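Local coordinates for protein activating signal cointegrator 1 complex subunit 2 (Homo sapiens, PDB 6YXQ) that binds polyubiquitin chains and recruits the helicase subunit ASCC3 and ALKBH3 to sites of DNA damage, at residues V208-I212 with Y252-T256; M294-K299 with L312-L316. All blocks are in the same frame, centred on the assembly; numbering follows the deposited sequence.

Contact 1 of 2, residues V208-I212 with Y252-T256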
loop_
_atom_site.group_PDB
_atom_site.type_symbol
_atom_site.label_atom_id
_atom_site.label_comp_id
_atom_site.label_asym_id
_atom_site.label_seq_id
_atom_site.Cartn_x
_atom_site.Cartn_y
_atom_site.Cartn_z
ATOM N N VAL B 208 2.964 -12.013 -18.819
ATOM C CA VAL B 208 3.681 -10.744 -18.714
ATOM C C VAL B 208 5.061 -10.865 -19.347
ATOM O O VAL B 208 5.385 -10.165 -20.316
ATOM C CB VAL B 208 3.771 -10.305 -17.243
ATOM C CG1 VAL B 208 4.559 -9.009 -17.121
ATOM C CG2 VAL B 208 2.374 -10.161 -16.648
ATOM N N PHE B 209 5.858 -11.823 -18.870
ATOM C CA PHE B 209 7.225 -11.981 -19.364
ATOM C C PHE B 209 7.257 -12.153 -20.877
ATOM O O PHE B 209 7.967 -11.417 -21.576
ATOM C CB PHE B 209 7.908 -13.151 -18.648
ATOM C CG PHE B 209 8.314 -12.822 -17.239
ATOM C CD1 PHE B 209 9.481 -12.125 -16.981
ATOM C CD2 PHE B 209 7.498 -13.163 -16.177
ATOM C CE1 PHE B 209 9.840 -11.796 -15.683
ATOM C CE2 PHE B 209 7.855 -12.841 -14.877
ATOM C CZ PHE B 209 9.028 -12.156 -14.634
ATOM N N SER B 210 6.448 -13.075 -21.416
ATOM C CA SER B 210 6.487 -13.279 -22.861
ATOM C C SER B 210 6.111 -11.999 -23.593
ATOM O O SER B 210 6.753 -11.633 -24.588
ATOM C CB SER B 210 5.579 -14.435 -23.280
ATOM O OG SER B 210 4.440 -14.519 -22.458
ATOM N N ASN B 211 5.113 -11.275 -23.078
ATOM C CA ASN B 211 4.733 -10.002 -23.677
ATOM C C ASN B 211 5.940 -9.088 -23.799
ATOM O O ASN B 211 6.215 -8.541 -24.874
ATOM C CB ASN B 211 3.633 -9.345 -22.850
ATOM C CG ASN B 211 2.291 -9.997 -23.070
ATOM O OD1 ASN B 211 2.035 -10.569 -24.135
ATOM N ND2 ASN B 211 1.422 -9.922 -22.066
ATOM N N ILE B 212 6.703 -8.959 -22.710
ATOM C CA ILE B 212 7.921 -8.158 -22.740
ATOM C C ILE B 212 8.807 -8.613 -23.892
ATOM O O ILE B 212 9.175 -7.820 -24.769
ATOM C CB ILE B 212 8.640 -8.242 -21.381
ATOM C CG1 ILE B 212 7.774 -7.568 -20.303
ATOM C CG2 ILE B 212 10.048 -7.651 -21.463
ATOM C CD1 ILE B 212 8.279 -7.710 -18.880
ATOM N N TYR B 252 8.287 -1.532 -16.495
ATOM C CA TYR B 252 7.377 -2.648 -16.272
ATOM C C TYR B 252 8.123 -3.868 -15.747
ATOM O O TYR B 252 7.687 -4.515 -14.788
ATOM C CB TYR B 252 6.662 -2.965 -17.585
ATOM C CG TYR B 252 5.489 -3.911 -17.493
ATOM C CD1 TYR B 252 4.643 -3.914 -16.391
ATOM C CD2 TYR B 252 5.218 -4.788 -18.526
ATOM C CE1 TYR B 252 3.565 -4.780 -16.321
ATOM C CE2 TYR B 252 4.147 -5.650 -18.464
ATOM C CZ TYR B 252 3.326 -5.644 -17.364
ATOM O OH TYR B 252 2.265 -6.513 -17.325
ATOM N N LEU B 253 9.261 -4.193 -16.365
ATOM C CA LEU B 253 10.033 -5.351 -15.934
ATOM C C LEU B 253 10.536 -5.180 -14.505
ATOM O O LEU B 253 10.457 -6.113 -13.697
ATOM C CB LEU B 253 11.202 -5.583 -16.892
ATOM C CG LEU B 253 12.201 -6.669 -16.487
ATOM C CD1 LEU B 253 11.578 -8.063 -16.529
ATOM C CD2 LEU B 253 13.422 -6.597 -17.381
ATOM N N CYS B 254 11.056 -3.991 -14.179
ATOM C CA CYS B 254 11.553 -3.708 -12.835
ATOM C C CYS B 254 10.440 -3.813 -11.798
ATOM O O CYS B 254 10.622 -4.429 -10.738
ATOM C CB CYS B 254 12.185 -2.316 -12.798
ATOM S SG CYS B 254 12.789 -1.832 -11.168
ATOM N N ASP B 255 9.284 -3.199 -12.081
ATOM C CA ASP B 255 8.157 -3.311 -11.160
ATOM C C ASP B 255 7.760 -4.764 -10.968
ATOM O O ASP B 255 7.518 -5.203 -9.836
ATOM C CB ASP B 255 6.961 -2.499 -11.664
ATOM C CG ASP B 255 5.716 -2.662 -10.780
ATOM O OD1 ASP B 255 5.499 -1.806 -9.900
ATOM O OD2 ASP B 255 4.946 -3.619 -10.974
ATOM N N THR B 256 7.721 -5.530 -12.064
ATOM C CA THR B 256 7.264 -6.913 -12.008
ATOM C C THR B 256 8.204 -7.774 -11.173
ATOM O O THR B 256 7.761 -8.544 -10.307
ATOM C CB THR B 256 7.143 -7.467 -13.427
ATOM O OG1 THR B 256 6.321 -6.595 -14.214
ATOM C CG2 THR B 256 6.539 -8.854 -13.406
#
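Tyr252 and Val208 meet because both reach outward from their helices: the tyrosine CG stands anti to the backbone N (chi1 -169°), which carries the ring across to the valine, and Val208 has its CG1 branch in the same relation to its own N. CG1 then lies 3.4 Å from Tyr252 OH and 3.6 Å from Tyr252 CZ, so one methyl touches the phenol end of the ring while Val208 CG2 lies a little farther from the hydroxyl, at 3.7 Å. One turn further on, Ile212 meets the other part of the same ring, its CG1 lying 4.2 Å from Tyr252 CD2. The extended isoleucine chain goes on past the tyrosine to Leu253, where CD1 meets CD1 at 4.1 Å, the two side chains crossing at about a right angle. Leu253 CD1 also reaches the ring of Phe209, whose CE1 is 4.2 Å away, and Thr256 CG2 comes up to Phe209 CZ.

Thr256 OG1 has its polar need met within its own helix: it donates to Tyr252 O at 2.6 Å, rising 38° out of the carbonyl plane, on the face opposite to that used by the backbone N of Thr256. Held there, the hydroxyl sits over one face of the tyrosine ring, 3.8 Å above its plane near the rim.

Helices 193-216 and 243-266 run antiparallel here, with Phe286 of helix 279-300 set edge-to-face against Phe209. Asp255 looks instead to ASCC3, accepting a hydrogen bond from Leu10 N of that chain. Across the helix pair itself, the join is one of shape and apolar burial: methyls and rings fit together, and the threonine hydroxyl is already satisfied by its own helix, so it can lie in this greasy seam without a partner on helix 193-216.

Contact 2 of 2, residues M294-K299 with L312-L316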
loop_
_atom_site.group_PDB
_atom_site.type_symbol
_atom_site.label_atom_id
_atom_site.label_comp_id
_atom_site.label_asym_id
_atom_site.label_seq_id
_atom_site.Cartn_x
_atom_site.Cartn_y
_atom_site.Cartn_z
HETATM N N MSE B 294 18.945 -6.037 -24.299
HETATM C CA MSE B 294 18.632 -4.793 -23.609
HETATM C C MSE B 294 19.875 -4.150 -23.009
HETATM O O MSE B 294 20.023 -2.925 -23.025
HETATM C CB MSE B 294 17.600 -5.035 -22.513
HETATM C CG MSE B 294 16.404 -5.877 -22.915
HETATM SE SE MSE B 294 14.950 -5.419 -21.710
HETATM C CE MSE B 294 14.326 -7.093 -21.065
ATOM N N GLU B 295 20.767 -4.983 -22.471
ATOM C CA GLU B 295 22.065 -4.485 -22.024
ATOM C C GLU B 295 22.787 -3.759 -23.152
ATOM O O GLU B 295 23.201 -2.599 -23.000
ATOM C CB GLU B 295 22.917 -5.640 -21.504
ATOM C CG GLU B 295 22.991 -5.745 -19.991
ATOM C CD GLU B 295 24.121 -6.652 -19.539
ATOM O OE1 GLU B 295 24.232 -6.914 -18.322
ATOM O OE2 GLU B 295 24.903 -7.100 -20.408
ATOM N N SER B 296 22.938 -4.427 -24.302
ATOM C CA SER B 296 23.672 -3.820 -25.408
ATOM C C SER B 296 22.982 -2.558 -25.905
ATOM O O SER B 296 23.647 -1.570 -26.235
ATOM C CB SER B 296 23.844 -4.815 -26.554
ATOM O OG SER B 296 24.510 -4.194 -27.647
ATOM N N ALA B 297 21.649 -2.568 -25.958
ATOM C CA ALA B 297 20.934 -1.403 -26.465
ATOM C C ALA B 297 21.096 -0.206 -25.539
ATOM O O ALA B 297 21.341 0.918 -26.005
ATOM C CB ALA B 297 19.459 -1.737 -26.656
ATOM N N ILE B 298 20.954 -0.425 -24.228
ATOM C CA ILE B 298 21.130 0.658 -23.264
ATOM C C ILE B 298 22.539 1.226 -23.365
ATOM O O ILE B 298 22.742 2.450 -23.409
ATOM C CB ILE B 298 20.821 0.157 -21.841
ATOM C CG1 ILE B 298 19.319 -0.047 -21.659
ATOM C CG2 ILE B 298 21.333 1.129 -20.810
ATOM C CD1 ILE B 298 18.933 -0.413 -20.254
ATOM N N LYS B 299 23.535 0.340 -23.444
ATOM C CA LYS B 299 24.916 0.797 -23.543
ATOM C C LYS B 299 25.132 1.620 -24.806
ATOM O O LYS B 299 25.710 2.713 -24.757
ATOM C CB LYS B 299 25.865 -0.402 -23.500
ATOM C CG LYS B 299 26.028 -0.984 -22.107
ATOM C CD LYS B 299 27.324 -1.754 -21.962
ATOM C CE LYS B 299 27.204 -3.153 -22.534
ATOM N NZ LYS B 299 27.807 -4.162 -21.617
ATOM N N LEU B 312 17.805 3.648 -16.569
ATOM C CA LEU B 312 17.367 2.378 -17.134
ATOM C C LEU B 312 18.374 1.273 -16.842
ATOM O O LEU B 312 17.996 0.121 -16.610
ATOM C CB LEU B 312 17.157 2.528 -18.638
ATOM C CG LEU B 312 15.753 2.850 -19.142
ATOM C CD1 LEU B 312 15.151 4.034 -18.406
ATOM C CD2 LEU B 312 15.792 3.102 -20.635
ATOM N N TRP B 313 19.665 1.606 -16.854
ATOM C CA TRP B 313 20.688 0.621 -16.525
ATOM C C TRP B 313 20.567 0.171 -15.076
ATOM O O TRP B 313 20.667 -1.026 -14.771
ATOM C CB TRP B 313 22.073 1.202 -16.788
ATOM C CG TRP B 313 23.151 0.246 -16.475
ATOM C CD1 TRP B 313 23.887 0.190 -15.332
ATOM C CD2 TRP B 313 23.613 -0.815 -17.308
ATOM N NE1 TRP B 313 24.792 -0.842 -15.404
ATOM C CE2 TRP B 313 24.643 -1.475 -16.610
ATOM C CE3 TRP B 313 23.263 -1.269 -18.583
ATOM C CZ2 TRP B 313 25.326 -2.565 -17.143
ATOM C CZ3 TRP B 313 23.941 -2.352 -19.110
ATOM C CH2 TRP B 313 24.961 -2.988 -18.392
ATOM N N GLN B 314 20.384 1.128 -14.164
ATOM C CA GLN B 314 20.173 0.787 -12.759
ATOM C C GLN B 314 18.987 -0.153 -12.602
ATOM O O GLN B 314 19.069 -1.171 -11.903
ATOM C CB GLN B 314 19.961 2.054 -11.929
ATOM C CG GLN B 314 21.188 2.933 -11.827
ATOM C CD GLN B 314 22.270 2.309 -10.980
ATOM O OE1 GLN B 314 22.008 1.810 -9.881
ATOM N NE2 GLN B 314 23.496 2.322 -11.491
ATOM N N ARG B 315 17.875 0.175 -13.265
ATOM C CA ARG B 315 16.670 -0.645 -13.163
ATOM C C ARG B 315 16.881 -2.032 -13.758
ATOM O O ARG B 315 16.411 -3.027 -13.198
ATOM C CB ARG B 315 15.500 0.058 -13.850
ATOM C CG ARG B 315 15.184 1.405 -13.236
ATOM C CD ARG B 315 13.943 2.059 -13.826
ATOM N NE ARG B 315 13.720 3.362 -13.209
ATOM C CZ ARG B 315 13.123 3.529 -12.036
ATOM N NH1 ARG B 315 12.673 2.471 -11.370
ATOM N NH2 ARG B 315 12.972 4.748 -11.531
ATOM N N LEU B 316 17.582 -2.121 -14.891
ATOM C CA LEU B 316 17.833 -3.419 -15.510
ATOM C C LEU B 316 18.687 -4.305 -14.612
ATOM O O LEU B 316 18.396 -5.496 -14.447
ATOM C CB LEU B 316 18.505 -3.229 -16.869
ATOM C CG LEU B 316 18.751 -4.509 -17.668
ATOM C CD1 LEU B 316 17.437 -5.251 -17.884
ATOM C CD2 LEU B 316 19.448 -4.216 -18.997
#
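This is an apolar interface between two successive antiparallel helices, 279-300 and 306-340, close to the turn that joins them; the short segments run at 162° to each other, their axes 10.5 Å apart. Trp313 and Ile298 form its middle. The tryptophan CG lies anti to the backbone N (chi1 -180°), which swings the six-membered part of the indole over to helix 279-300. There Ile298 CG2 meets the ring at its edge, near the ring plane, 3.8 Å from Trp313 CE3. Glu295 and Lys299, one turn apart, both bring aliphatic carbons to the far end of the indole, with Glu295 CG 3.6 Å and Lys299 CG 3.9 Å from Trp313 CZ3.

The glutamate chain continues extended past the ring, its carboxylate tilted 33° from the indole plane, to a salt bridge with Arg366. Deeper in, Ile298 CD1 lies between Leu312, whose CB is 3.8 Å away, and Leu316, whose CD2 is at 4.0 Å. That leucine methyl also packs on the CB of the selenomethionine Met294 and on Glu295. Were Trp313 replaced by an alanine, Ile298 CG2 would probably face a gap and the aliphatic stems of Glu295 and Lys299 would lose the surface they rest on.

Leu312 and Met294 pass on to helix 243-266, while Ile298 also touches Leu186, and Trp313 Asp184, of the ASCC3 chain. Two antiparallel helices joined by a short connection form a helical hairpin, here closed by aliphatic side chains and one indole, within the helical, ASCC3-binding part of ASCC2.

Contact 1 closes before contact 2 opens along the chain, and their centres lie about 15 Å apart on the same side of the chain's centre. Four long helices, with short helix 271-275 between the middle two, are involved: contact 1 pairs 193-216 with 243-266, and contact 2 pairs 279-300 with 306-340. The two pairs pack directly on each other, chiefly through Leu253, whose CD2 lies 3.8 Å from Met294 CE and also meets Leu316; Cys254 likewise touches Arg315. The four helices form one connected packing, with contact 1 nearer the middle of the chain and more buried. Residues from both contacts also meet the ASCC3 chain, so this bundle forms part of the binding surface for ASCC3.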